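Side-chain contacts in small nuclear ribonucleoprotein homolog (Pyrobaculum aerophilum, PDB 1M5Q), which assembles into a toroidal 14-mer of Sm-like subunits and probably binds RNA: residues 6-9 with 10-13; 71-74 with 75-78; 80-83 with 84-87; 118-121 with 122-125. One frame throughout, in Å; residues are numbered along the deposited sequence.

Contact 1: residues 6-9 with 10-13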
ATOM      1  N   ASN H   6      -8.287 -20.426 -12.319  1.00 24.08           N
ATOM      2  CA  ASN H   6      -9.012 -21.481 -11.651  1.00 25.28           C
ATOM      3  C   ASN H   6      -9.485 -22.489 -12.713  1.00 23.77           C
ATOM      4  O   ASN H   6      -9.710 -23.649 -12.357  1.00 25.44           O
ATOM      5  CB  ASN H   6     -10.228 -20.935 -10.876  1.00 26.16           C
ATOM      6  CG  ASN H   6     -10.566 -21.771  -9.652  1.00 31.52           C
ATOM      7  OD1 ASN H   6      -9.854 -21.738  -8.625  1.00 35.42           O
ATOM      8  ND2 ASN H   6     -11.651 -22.536  -9.746  1.00 31.33           N
ATOM      9  N   ASN H   7      -9.629 -22.077 -13.988  1.00 22.31           N
ATOM     10  CA  ASN H   7     -10.063 -23.037 -15.029  1.00 22.64           C
ATOM     11  C   ASN H   7      -8.923 -23.936 -15.520  1.00 22.02           C
ATOM     12  O   ASN H   7      -9.154 -24.858 -16.322  1.00 19.40           O
ATOM     13  CB  ASN H   7     -10.716 -22.359 -16.249  1.00 24.78           C
ATOM     14  CG  ASN H   7     -12.167 -21.893 -15.975  1.00 28.79           C
ATOM     15  OD1 ASN H   7     -12.912 -22.568 -15.304  1.00 28.74           O
ATOM     16  ND2 ASN H   7     -12.551 -20.734 -16.516  1.00 30.77           N
ATOM     17  N   LEU H   8      -7.711 -23.681 -15.009  1.00 21.70           N
ATOM     18  CA  LEU H   8      -6.542 -24.483 -15.377  1.00 21.35           C
ATOM     19  C   LEU H   8      -6.070 -25.405 -14.276  1.00 20.73           C
ATOM     20  O   LEU H   8      -5.000 -25.978 -14.394  1.00 20.87           O
ATOM     21  CB  LEU H   8      -5.361 -23.590 -15.818  1.00 20.43           C
ATOM     22  CG  LEU H   8      -5.608 -22.830 -17.110  1.00 21.65           C
ATOM     23  CD1 LEU H   8      -4.571 -21.754 -17.230  1.00 21.68           C
ATOM     24  CD2 LEU H   8      -5.646 -23.771 -18.318  1.00 22.05           C
ATOM     25  N   LEU H   9      -6.858 -25.578 -13.214  1.00 20.46           N
ATOM     26  CA  LEU H   9      -6.480 -26.500 -12.161  1.00 21.02           C
ATOM     27  C   LEU H   9      -6.178 -27.902 -12.742  1.00 22.46           C
ATOM     28  O   LEU H   9      -6.980 -28.471 -13.540  1.00 21.86           O
ATOM     29  CB  LEU H   9      -7.602 -26.642 -11.108  1.00 23.44           C
ATOM     30  CG  LEU H   9      -7.839 -25.372 -10.271  1.00 27.81           C
ATOM     31  CD1 LEU H   9      -9.093 -25.559  -9.366  1.00 29.26           C
ATOM     32  CD2 LEU H   9      -6.587 -25.010  -9.488  1.00 25.25           C
ATOM     33  N   GLY H  10      -5.044 -28.463 -12.314  1.00 21.15           N
ATOM     34  CA  GLY H  10      -4.614 -29.765 -12.801  1.00 20.39           C
ATOM     35  C   GLY H  10      -3.789 -29.636 -14.090  1.00 23.46           C
ATOM     36  O   GLY H  10      -3.182 -30.601 -14.549  1.00 22.41           O
ATOM     37  N   ARG H  11      -3.753 -28.446 -14.693  1.00 22.69           N
ATOM     38  CA  ARG H  11      -3.005 -28.304 -15.930  1.00 22.71           C
ATOM     39  C   ARG H  11      -1.652 -27.702 -15.603  1.00 23.02           C
ATOM     40  O   ARG H  11      -1.480 -27.022 -14.607  1.00 22.34           O
ATOM     41  CB  ARG H  11      -3.732 -27.397 -16.939  1.00 22.73           C
ATOM     42  CG  ARG H  11      -5.189 -27.761 -17.160  1.00 23.90           C
ATOM     43  CD  ARG H  11      -5.315 -29.094 -17.874  1.00 23.83           C
ATOM     44  NE  ARG H  11      -5.063 -28.993 -19.314  1.00 20.95           N
ATOM     45  CZ  ARG H  11      -5.975 -28.668 -20.228  1.00 22.36           C
ATOM     46  NH1 ARG H  11      -7.237 -28.385 -19.900  1.00 18.25           N
ATOM     47  NH2 ARG H  11      -5.638 -28.671 -21.503  1.00 23.92           N
ATOM     48  N   GLU H  12      -0.708 -27.956 -16.486  1.00 23.68           N
ATOM     49  CA  GLU H  12       0.652 -27.502 -16.358  1.00 26.62           C
ATOM     50  C   GLU H  12       0.805 -26.053 -16.775  1.00 24.13           C
ATOM     51  O   GLU H  12       0.340 -25.642 -17.824  1.00 21.87           O
ATOM     52  CB  GLU H  12       1.574 -28.378 -17.222  1.00 30.85           C
ATOM     53  CG  GLU H  12       2.993 -27.937 -17.081  1.00 37.93           C
ATOM     54  CD  GLU H  12       4.013 -29.048 -17.348  1.00 44.62           C
ATOM     55  OE1 GLU H  12       4.071 -30.055 -16.574  1.00 47.62           O
ATOM     56  OE2 GLU H  12       4.762 -28.893 -18.337  1.00 47.29           O
ATOM     57  N   VAL H  13       1.444 -25.275 -15.918  1.00 22.66           N
ATOM     58  CA  VAL H  13       1.676 -23.871 -16.204  1.00 22.27           C
ATOM     59  C   VAL H  13       3.124 -23.631 -15.821  1.00 21.99           C
ATOM     60  O   VAL H  13       3.807 -24.505 -15.242  1.00 23.16           O
ATOM     61  CB  VAL H  13       0.821 -22.939 -15.302  1.00 22.13           C
ATOM     62  CG1 VAL H  13      -0.735 -23.197 -15.514  1.00 21.12           C
ATOM     63  CG2 VAL H  13       1.171 -23.205 -13.872  1.00 19.38           C
TER
HETATM   64  O   HOH W   1      -8.437 -27.092 -17.698  1.00 22.01           O

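Contact 2: residues 71-74 with 75-78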
HETATM    1  N   MSE H  71      -5.692 -28.881 -35.293  1.00 30.13           N
HETATM    2  CA  MSE H  71      -7.016 -29.238 -35.753  1.00 31.24           C
HETATM    3  C   MSE H  71      -7.048 -30.096 -37.009  1.00 32.45           C
HETATM    4  O   MSE H  71      -7.993 -30.860 -37.195  1.00 31.44           O
HETATM    5  CB  MSE H  71      -7.884 -27.987 -35.953  1.00 31.02           C
HETATM    6  CG  MSE H  71      -8.092 -27.230 -34.651  1.00 32.30           C
HETATM    7 SE   MSE H  71      -8.717 -28.366 -33.217  0.73 29.44          SE
HETATM    8  CE  MSE H  71     -10.525 -28.502 -33.792  1.00 24.54           C
ATOM      9  N   ARG H  72      -6.043 -29.947 -37.868  1.00 32.97           N
ATOM     10  CA  ARG H  72      -5.971 -30.762 -39.088  1.00 34.63           C
ATOM     11  C   ARG H  72      -5.730 -32.189 -38.651  1.00 32.06           C
ATOM     12  O   ARG H  72      -6.315 -33.094 -39.190  1.00 32.93           O
ATOM     13  CB  ARG H  72      -4.838 -30.293 -40.026  1.00 35.11           C
ATOM     14  CG  ARG H  72      -5.192 -29.068 -40.850  1.00 38.06           C
ATOM     15  CD  ARG H  72      -4.194 -28.886 -41.997  1.00 43.81           C
ATOM     16  NE  ARG H  72      -3.542 -27.579 -41.943  1.00 49.16           N
ATOM     17  CZ  ARG H  72      -3.976 -26.516 -42.601  1.00 52.20           C
ATOM     18  NH1 ARG H  72      -5.050 -26.619 -43.374  1.00 54.50           N
ATOM     19  NH2 ARG H  72      -3.366 -25.345 -42.456  1.00 54.53           N
ATOM     20  N   GLU H  73      -4.869 -32.394 -37.663  1.00 31.10           N
ATOM     21  CA  GLU H  73      -4.635 -33.748 -37.183  1.00 30.15           C
ATOM     22  C   GLU H  73      -5.928 -34.249 -36.503  1.00 29.61           C
ATOM     23  O   GLU H  73      -6.321 -35.399 -36.672  1.00 30.46           O
ATOM     24  CB  GLU H  73      -3.473 -33.763 -36.211  1.00 31.37           C
ATOM     25  CG  GLU H  73      -3.197 -35.143 -35.635  1.00 37.18           C
ATOM     26  CD  GLU H  73      -2.717 -36.141 -36.713  1.00 39.03           C
ATOM     27  OE1 GLU H  73      -1.851 -35.777 -37.551  1.00 41.44           O
ATOM     28  OE2 GLU H  73      -3.199 -37.283 -36.705  1.00 38.96           O
ATOM     29  N   PHE H  74      -6.602 -33.389 -35.736  1.00 26.80           N
ATOM     30  CA  PHE H  74      -7.853 -33.782 -35.119  1.00 25.64           C
ATOM     31  C   PHE H  74      -8.857 -34.259 -36.192  1.00 24.87           C
ATOM     32  O   PHE H  74      -9.584 -35.227 -35.995  1.00 24.09           O
ATOM     33  CB  PHE H  74      -8.508 -32.605 -34.343  1.00 24.26           C
ATOM     34  CG  PHE H  74      -9.838 -32.975 -33.640  1.00 22.37           C
ATOM     35  CD1 PHE H  74      -9.837 -33.483 -32.363  1.00 22.69           C
ATOM     36  CD2 PHE H  74     -11.059 -32.816 -34.280  1.00 22.43           C
ATOM     37  CE1 PHE H  74     -11.038 -33.846 -31.694  1.00 21.81           C
ATOM     38  CE2 PHE H  74     -12.272 -33.162 -33.634  1.00 24.52           C
ATOM     39  CZ  PHE H  74     -12.247 -33.684 -32.327  1.00 23.05           C
ATOM     40  N   ALA H  75      -8.942 -33.521 -37.285  1.00 26.20           N
ATOM     41  CA  ALA H  75      -9.870 -33.847 -38.356  1.00 27.87           C
ATOM     42  C   ALA H  75      -9.471 -35.229 -38.944  1.00 30.16           C
ATOM     43  O   ALA H  75     -10.326 -36.105 -39.155  1.00 28.43           O
ATOM     44  CB  ALA H  75      -9.826 -32.774 -39.404  1.00 25.48           C
ATOM     45  N   LYS H  76      -8.175 -35.418 -39.157  1.00 31.46           N
ATOM     46  CA  LYS H  76      -7.680 -36.678 -39.667  1.00 33.50           C
ATOM     47  C   LYS H  76      -8.147 -37.827 -38.778  1.00 32.57           C
ATOM     48  O   LYS H  76      -8.712 -38.805 -39.235  1.00 31.87           O
ATOM     49  CB  LYS H  76      -6.143 -36.642 -39.722  1.00 36.29           C
ATOM     50  CG  LYS H  76      -5.478 -37.911 -40.288  1.00 41.34           C
ATOM     51  CD  LYS H  76      -3.960 -37.720 -40.425  1.00 43.66           C
ATOM     52  CE  LYS H  76      -3.275 -38.961 -41.005  1.00 45.60           C
ATOM     53  NZ  LYS H  76      -1.813 -38.730 -41.190  1.00 47.53           N
ATOM     54  N   GLN H  77      -7.933 -37.706 -37.487  1.00 31.43           N
ATOM     55  CA  GLN H  77      -8.323 -38.784 -36.602  1.00 31.71           C
ATOM     56  C   GLN H  77      -9.844 -38.888 -36.461  1.00 30.80           C
ATOM     57  O   GLN H  77     -10.399 -39.983 -36.287  1.00 29.53           O
ATOM     58  CB  GLN H  77      -7.641 -38.588 -35.244  1.00 33.57           C
ATOM     59  CG  GLN H  77      -6.133 -38.841 -35.297  1.00 38.05           C
ATOM     60  CD  GLN H  77      -5.505 -38.916 -33.912  1.00 41.68           C
ATOM     61  OE1 GLN H  77      -6.179 -39.264 -32.926  1.00 44.10           O
ATOM     62  NE2 GLN H  77      -4.201 -38.619 -33.824  1.00 43.35           N
ATOM     63  N   ALA H  78     -10.542 -37.766 -36.547  1.00 28.30           N
ATOM     64  CA  ALA H  78     -11.984 -37.863 -36.449  1.00 29.50           C
ATOM     65  C   ALA H  78     -12.570 -38.598 -37.685  1.00 29.74           C
ATOM     66  O   ALA H  78     -13.644 -39.172 -37.611  1.00 28.63           O
ATOM     67  CB  ALA H  78     -12.598 -36.495 -36.330  1.00 27.51           C
TER

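Contact 3: residues 80-83 with 84-87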
ATOM      1  N   LYS H  80     -11.547 -41.298 -38.995  1.00 35.31           N
ATOM      2  CA  LYS H  80     -11.506 -42.760 -38.796  1.00 36.64           C
ATOM      3  C   LYS H  80     -12.658 -43.220 -37.917  1.00 34.02           C
ATOM      4  O   LYS H  80     -12.986 -44.400 -37.850  1.00 34.52           O
ATOM      5  CB  LYS H  80     -10.193 -43.181 -38.119  1.00 37.46           C
ATOM      6  CG  LYS H  80      -8.996 -42.700 -38.903  1.00 42.73           C
ATOM      7  CD  LYS H  80      -7.668 -43.011 -38.213  1.00 46.00           C
ATOM      8  CE  LYS H  80      -6.590 -42.104 -38.794  1.00 48.57           C
ATOM      9  NZ  LYS H  80      -6.806 -41.866 -40.277  1.00 50.97           N
ATOM     10  N   ILE H  81     -13.265 -42.273 -37.235  1.00 29.93           N
ATOM     11  CA  ILE H  81     -14.331 -42.580 -36.322  1.00 27.53           C
ATOM     12  C   ILE H  81     -15.667 -42.212 -36.930  1.00 27.42           C
ATOM     13  O   ILE H  81     -16.656 -42.877 -36.668  1.00 28.30           O
ATOM     14  CB  ILE H  81     -14.136 -41.772 -35.012  1.00 27.45           C
ATOM     15  CG1 ILE H  81     -12.798 -42.146 -34.419  1.00 28.80           C
ATOM     16  CG2 ILE H  81     -15.269 -42.004 -34.027  1.00 27.11           C
ATOM     17  CD1 ILE H  81     -12.474 -41.392 -33.173  1.00 30.93           C
ATOM     18  N   PHE H  82     -15.696 -41.140 -37.719  1.00 27.29           N
ATOM     19  CA  PHE H  82     -16.939 -40.642 -38.338  1.00 28.39           C
ATOM     20  C   PHE H  82     -16.674 -40.545 -39.846  1.00 29.17           C
ATOM     21  O   PHE H  82     -16.640 -39.450 -40.433  1.00 29.58           O
ATOM     22  CB  PHE H  82     -17.291 -39.230 -37.771  1.00 27.20           C
ATOM     23  CG  PHE H  82     -17.330 -39.155 -36.248  1.00 25.46           C
ATOM     24  CD1 PHE H  82     -16.309 -38.516 -35.545  1.00 27.15           C
ATOM     25  CD2 PHE H  82     -18.431 -39.658 -35.529  1.00 26.16           C
ATOM     26  CE1 PHE H  82     -16.368 -38.348 -34.147  1.00 22.55           C
ATOM     27  CE2 PHE H  82     -18.518 -39.507 -34.127  1.00 24.76           C
ATOM     28  CZ  PHE H  82     -17.475 -38.843 -33.446  1.00 26.82           C
ATOM     29  N   PRO H  83     -16.425 -41.693 -40.490  1.00 29.68           N
ATOM     30  CA  PRO H  83     -16.156 -41.750 -41.933  1.00 28.17           C
ATOM     31  C   PRO H  83     -17.093 -40.865 -42.756  1.00 26.77           C
ATOM     32  O   PRO H  83     -18.312 -40.949 -42.616  1.00 27.39           O
ATOM     33  CB  PRO H  83     -16.368 -43.231 -42.270  1.00 30.17           C
ATOM     34  CG  PRO H  83     -16.016 -43.904 -41.053  1.00 31.46           C
ATOM     35  CD  PRO H  83     -16.490 -43.039 -39.907  1.00 27.74           C
ATOM     36  N   GLY H  84     -16.493 -40.050 -43.625  1.00 26.47           N
ATOM     37  CA  GLY H  84     -17.219 -39.148 -44.484  1.00 27.20           C
ATOM     38  C   GLY H  84     -18.039 -38.036 -43.834  1.00 29.19           C
ATOM     39  O   GLY H  84     -18.740 -37.322 -44.557  1.00 28.26           O
HETATM   40  N   MSE H  85     -17.969 -37.857 -42.513  1.00 28.87           N
HETATM   41  CA  MSE H  85     -18.763 -36.799 -41.885  1.00 30.13           C
HETATM   42  C   MSE H  85     -17.933 -35.593 -41.413  1.00 29.57           C
HETATM   43  O   MSE H  85     -18.492 -34.607 -40.867  1.00 29.09           O
HETATM   44  CB  MSE H  85     -19.510 -37.344 -40.657  1.00 31.37           C
HETATM   45  CG  MSE H  85     -20.438 -38.495 -40.867  1.00 32.00           C
HETATM   46 SE   MSE H  85     -20.866 -39.246 -39.149  0.68 35.39          SE
HETATM   47  CE  MSE H  85     -21.758 -37.756 -38.205  1.00 36.26           C
ATOM     48  N   VAL H  86     -16.623 -35.657 -41.646  1.00 27.79           N
ATOM     49  CA  VAL H  86     -15.711 -34.630 -41.177  1.00 27.20           C
ATOM     50  C   VAL H  86     -15.222 -33.612 -42.216  1.00 29.36           C
ATOM     51  O   VAL H  86     -14.820 -33.978 -43.322  1.00 30.67           O
ATOM     52  CB  VAL H  86     -14.515 -35.310 -40.527  1.00 25.12           C
ATOM     53  CG1 VAL H  86     -13.548 -34.281 -40.016  1.00 26.08           C
ATOM     54  CG2 VAL H  86     -15.002 -36.272 -39.385  1.00 22.67           C
ATOM     55  N   LYS H  87     -15.269 -32.330 -41.872  1.00 29.20           N
ATOM     56  CA  LYS H  87     -14.773 -31.288 -42.781  1.00 31.24           C
ATOM     57  C   LYS H  87     -13.844 -30.346 -41.993  1.00 29.76           C
ATOM     58  O   LYS H  87     -14.226 -29.817 -40.956  1.00 31.33           O
ATOM     59  CB  LYS H  87     -15.926 -30.452 -43.355  1.00 33.57           C
ATOM     60  CG  LYS H  87     -16.949 -31.190 -44.203  1.00 38.55           C
ATOM     61  CD  LYS H  87     -17.919 -30.219 -44.868  1.00 42.20           C
ATOM     62  CE  LYS H  87     -17.226 -28.889 -45.257  1.00 45.35           C
ATOM     63  NZ  LYS H  87     -16.041 -29.007 -46.190  1.00 44.09           N
TER

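Contact 4: residues 118-121 with 122-125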
ATOM      1  N   ALA H 118     -16.680 -36.932 -29.920  1.00 26.53           N
ATOM      2  CA  ALA H 118     -15.685 -35.955 -30.333  1.00 26.98           C
ATOM      3  C   ALA H 118     -15.000 -35.397 -29.061  1.00 26.30           C
ATOM      4  O   ALA H 118     -13.795 -35.153 -29.047  1.00 28.06           O
ATOM      5  CB  ALA H 118     -16.367 -34.811 -31.177  1.00 25.90           C
ATOM      6  N   LYS H 119     -15.757 -35.241 -27.988  1.00 27.13           N
ATOM      7  CA  LYS H 119     -15.190 -34.750 -26.727  1.00 27.41           C
ATOM      8  C   LYS H 119     -14.141 -35.736 -26.225  1.00 26.91           C
ATOM      9  O   LYS H 119     -13.069 -35.338 -25.762  1.00 26.04           O
ATOM     10  CB  LYS H 119     -16.298 -34.560 -25.692  1.00 30.21           C
ATOM     11  CG  LYS H 119     -17.061 -33.237 -25.848  1.00 29.84           C
ATOM     12  CD  LYS H 119     -18.190 -33.159 -24.865  1.00 31.67           C
ATOM     13  CE  LYS H 119     -19.012 -31.898 -25.076  1.00 34.14           C
ATOM     14  NZ  LYS H 119     -20.258 -31.969 -24.251  1.00 35.41           N
ATOM     15  N   ARG H 120     -14.412 -37.031 -26.346  1.00 27.56           N
ATOM     16  CA  ARG H 120     -13.409 -38.009 -25.920  1.00 26.42           C
ATOM     17  C   ARG H 120     -12.191 -37.980 -26.834  1.00 25.56           C
ATOM     18  O   ARG H 120     -11.072 -38.155 -26.356  1.00 24.38           O
ATOM     19  CB  ARG H 120     -13.966 -39.430 -25.866  1.00 29.10           C
ATOM     20  CG  ARG H 120     -14.612 -39.790 -24.572  1.00 33.43           C
ATOM     21  CD  ARG H 120     -15.995 -39.255 -24.513  1.00 38.41           C
ATOM     22  NE  ARG H 120     -16.816 -39.773 -23.405  1.00 38.37           N
ATOM     23  CZ  ARG H 120     -17.975 -39.213 -23.076  1.00 38.39           C
ATOM     24  NH1 ARG H 120     -18.380 -38.150 -23.782  1.00 37.60           N
ATOM     25  NH2 ARG H 120     -18.716 -39.688 -22.072  1.00 34.91           N
ATOM     26  N   LEU H 121     -12.359 -37.746 -28.134  1.00 24.97           N
ATOM     27  CA  LEU H 121     -11.152 -37.700 -29.008  1.00 24.27           C
ATOM     28  C   LEU H 121     -10.304 -36.468 -28.624  1.00 24.56           C
ATOM     29  O   LEU H 121      -9.079 -36.515 -28.576  1.00 23.46           O
ATOM     30  CB  LEU H 121     -11.536 -37.521 -30.455  1.00 25.42           C
ATOM     31  CG  LEU H 121     -10.782 -38.198 -31.600  1.00 30.70           C
ATOM     32  CD1 LEU H 121     -10.814 -37.249 -32.804  1.00 29.26           C
ATOM     33  CD2 LEU H 121      -9.381 -38.615 -31.237  1.00 28.90           C
ATOM     34  N   PHE H 122     -11.000 -35.363 -28.382  1.00 24.61           N
ATOM     35  CA  PHE H 122     -10.386 -34.091 -27.988  1.00 25.65           C
ATOM     36  C   PHE H 122      -9.528 -34.295 -26.750  1.00 24.18           C
ATOM     37  O   PHE H 122      -8.345 -33.905 -26.701  1.00 23.77           O
ATOM     38  CB  PHE H 122     -11.497 -33.051 -27.694  1.00 24.40           C
ATOM     39  CG  PHE H 122     -10.990 -31.626 -27.654  1.00 27.19           C
ATOM     40  CD1 PHE H 122     -11.108 -30.807 -28.768  1.00 28.51           C
ATOM     41  CD2 PHE H 122     -10.444 -31.099 -26.495  1.00 26.60           C
ATOM     42  CE1 PHE H 122     -10.695 -29.458 -28.724  1.00 28.10           C
ATOM     43  CE2 PHE H 122     -10.030 -29.771 -26.432  1.00 28.82           C
ATOM     44  CZ  PHE H 122     -10.158 -28.947 -27.549  1.00 29.31           C
ATOM     45  N   GLU H 123     -10.126 -34.948 -25.753  1.00 25.09           N
ATOM     46  CA  GLU H 123      -9.425 -35.246 -24.500  1.00 25.09           C
ATOM     47  C   GLU H 123      -8.278 -36.201 -24.712  1.00 26.13           C
ATOM     48  O   GLU H 123      -7.276 -36.134 -24.013  1.00 25.94           O
ATOM     49  CB  GLU H 123     -10.400 -35.804 -23.462  1.00 26.46           C
ATOM     50  CG  GLU H 123     -11.343 -34.739 -22.930  1.00 24.96           C
ATOM     51  CD  GLU H 123     -12.686 -35.333 -22.508  1.00 27.55           C
ATOM     52  OE1 GLU H 123     -12.734 -36.559 -22.209  1.00 28.54           O
ATOM     53  OE2 GLU H 123     -13.685 -34.576 -22.471  1.00 26.03           O
ATOM     54  N   GLU H 124      -8.374 -37.066 -25.706  1.00 27.38           N
ATOM     55  CA  GLU H 124      -7.264 -37.978 -25.935  1.00 30.43           C
ATOM     56  C   GLU H 124      -6.051 -37.157 -26.416  1.00 30.74           C
ATOM     57  O   GLU H 124      -4.900 -37.428 -26.016  1.00 31.29           O
ATOM     58  CB  GLU H 124      -7.687 -39.059 -26.925  1.00 32.19           C
ATOM     59  CG  GLU H 124      -7.147 -40.415 -26.578  1.00 39.79           C
ATOM     60  CD  GLU H 124      -7.262 -40.756 -25.095  1.00 43.43           C
ATOM     61  OE1 GLU H 124      -8.393 -40.797 -24.538  1.00 45.33           O
ATOM     62  OE2 GLU H 124      -6.196 -41.000 -24.484  1.00 46.81           O
ATOM     63  N   PHE H 125      -6.292 -36.139 -27.237  1.00 29.87           N
ATOM     64  CA  PHE H 125      -5.186 -35.251 -27.659  1.00 29.93           C
ATOM     65  C   PHE H 125      -4.634 -34.502 -26.432  1.00 31.64           C
ATOM     66  O   PHE H 125      -3.416 -34.400 -26.268  1.00 33.69           O
ATOM     67  CB  PHE H 125      -5.629 -34.178 -28.677  1.00 28.24           C
ATOM     68  CG  PHE H 125      -5.733 -34.665 -30.086  1.00 25.70           C
ATOM     69  CD1 PHE H 125      -6.811 -35.415 -30.502  1.00 25.36           C
ATOM     70  CD2 PHE H 125      -4.735 -34.359 -31.015  1.00 27.37           C
ATOM     71  CE1 PHE H 125      -6.902 -35.869 -31.856  1.00 23.99           C
ATOM     72  CE2 PHE H 125      -4.816 -34.795 -32.350  1.00 24.26           C
ATOM     73  CZ  PHE H 125      -5.911 -35.554 -32.763  1.00 25.66           C
TER
HETATM   74  O   HOH W   2     -10.580 -39.663 -24.063  1.00 30.49           O

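Contact 1: residues 6-9 with 10-13
Arg11 folds back over the Leu8 carbonyl, and its side chain can be followed atom by atom. Arg11 CB lies 3.2 Å from Leu8 O, and CG, set anti to the carbonyl carbon (chi1 -50°), stays beside the same oxygen. The backbone closes on it too: Arg11 N donates to Leu8 O at 2.8 Å, with an N-H...O angle of 153°. Arg11 CG meets Leu8 CD2 at 4.2 Å, the two side chains crossing at about a right angle. Beyond CG the chain bends at chi2 and chi3, carrying the guanidinium away from Leu8. There Arg11 NH1 gives a hydrogen bond to a water 2.8 Å away, which donates to Asn7 O; NH1 also pairs with Glu91 of a neighbouring subunit, and NH2 with Glu66 of its own chain. The bond from Arg11 to Leu8 closes a type II beta turn with Gly10 at its third position, where phi of 87° would jam a CB against the Leu9 carbonyl. Leu8 CD1 reaches Val13 CG1 at 4.4 Å. The turn links helix 2-6 to strand 12-17, with Leu8, Leu9 and Val13 all packing on Leu27 of strand 22-30, within the Sm fold.

Contact 2: residues 71-74 with 75-78
Ala75 opens the second half of this helical stretch by donating its N-H to Met71 O at 2.8 Å, while its CB rests against the carbonyls of Met71 and Arg72. Lys76 takes the next i to i+4 bond, to Arg72 O. Its CG stands anti to the backbone N (chi1 -178°) and the chain runs out fully extended, so that CD passes 3.8 Å from Glu73 OE2. Lys76 NZ stays 4.7 Å from Glu73 OE1, too far for contact, though the opposite charges probably still attract.

Gln77 is gripped twice by Glu73. Its backbone N binds Glu73 O at 2.9 Å, and its NE2 gives a weak bond to Glu73 OE2 at 3.3 Å, the carboxylate and amide planes turned 69° apart. Glu73 gets there by a bend at chi2 (66°), which folds the carboxylate back over the next turn, where OE2 also lies near Gln77 CG. Gln77 OE1 is taken by Arg128. Shortening Glu73 to an alanine here would probably leave Gln77 NE2 without this acceptor and the Lys76 amine without its nearby negative charge.

Ala78 completes the series, its N bonded to Phe74 O and its CB 4.3 Å from Phe74 CE2. Helix 71-81 packs against several elements: Ala75 and Ala78 lie on Val86 of strand 86-89, Phe74 and Gln77 pack on Leu121 of helix 113-127, and Met71 and Phe74 reach Val103 of strand 101-104.

Contact 3: residues 80-83 with 84-87
Phe82 to Met85 form a type II beta turn, closed by Met85 N donating to Phe82 O at 2.9 Å with an N-H...O angle of 162°. Pro83 and Gly84 occupy its two central positions, and the positive phi of Gly84 (63°) favours glycine; a CB there would also clash with Pro83 O.

Across the turn the closest side-chain approach is at Phe82 CB. Met85, a selenomethionine, has CG anti to its carbonyl carbon (chi1 -58°), and its chain returns over the turn until SE lies 3.8 Å from Phe82 CB, oblique to the Phe82 ring. On the way, Met85 CB passes 3.6 Å from Phe82 O, and CG lies near the oxygens of both Phe82 and Pro83. Val86 makes the second contact with the same carbon: its CG2 is 4.1 Å from Phe82 CB and also approaches Phe82 O, at 3.7 Å. Two apolar groups therefore meet one methylene, while the carbonyl beside it is held by the turn bond. The Phe82 ring leads away from the turn. One of its faces carries Ile81 CG2, 3.7 Å above the plane and over its centre, and beyond the segments the ring packs on Val114 and Arg117 of helix 113-127 and on Ile97.

Glu79 accepts a hydrogen bond from Gly84 N, tying the turn back to the preceding helix. This is a helix-to-strand connection built on a Pro-Gly type II turn, leading helix 71-81 into strand 86-89, an outermost strand, within this chain, of the C-terminal antiparallel sheet.

Contact 4: residues 118-121 with 122-125
With CG anti to its carbonyl carbon (chi1 -80°), Phe125 swings its ring back beside Leu121, whose chi1 of -143° falls away from the staggered values; the two side chains lie side by side, pointing the same way. Leu121 CD2 meets Phe125 CE1 at 3.8 Å. At the ring edge and in its plane sits Leu121 O, 3.2 Å from Phe125 CD1; the same oxygen accepts the helical bond from Phe125 N and a weak one from Glu124 N.

Glu123 lies over the carbonyl of Lys119, with its CD 3.3 Å from Lys119 O and its backbone N bonded to that oxygen. Buried at the subunit interface, its carboxylate pairs through OE1 with Arg102 and bonds through OE2 to Thr92, both of a neighbouring subunit. A leucine in place of Glu123 would probably leave that Arg102 without this counter-charge and Thr92 without this acceptor.

A water donates to Arg120 O at 2.8 Å and also to Glu124 OE1, bridging successive turns. Arg120 NH1 pairs with Glu116, and NH2 with Glu109 of the neighbouring subunit. Such a pattern is that of an amphipathic helix: Leu121 and Phe125 pack against helix 71-81, while Arg120 and Glu123 carry charged links between subunits.

In the fold
Contact 1 is buried in the Sm-like part of the chain, whereas contacts 2, 3 and 4 belong to the C-terminal region and touch one another. Contacts 2 and 3 share helix 71-81, its body and its exit, and Val86 touches both contacts. Contact 4 lies on helix 113-127, which packs against it, with Phe74 set against Leu121 and Phe125. Contact 3, at the surface, rests on a turn bond and apolar packing; contacts 2 and 4 are partly buried and add polar side chains to helical bonding. Contacts 1 and 4, with centres about 18 Å apart, both send charged groups to a neighbouring subunit.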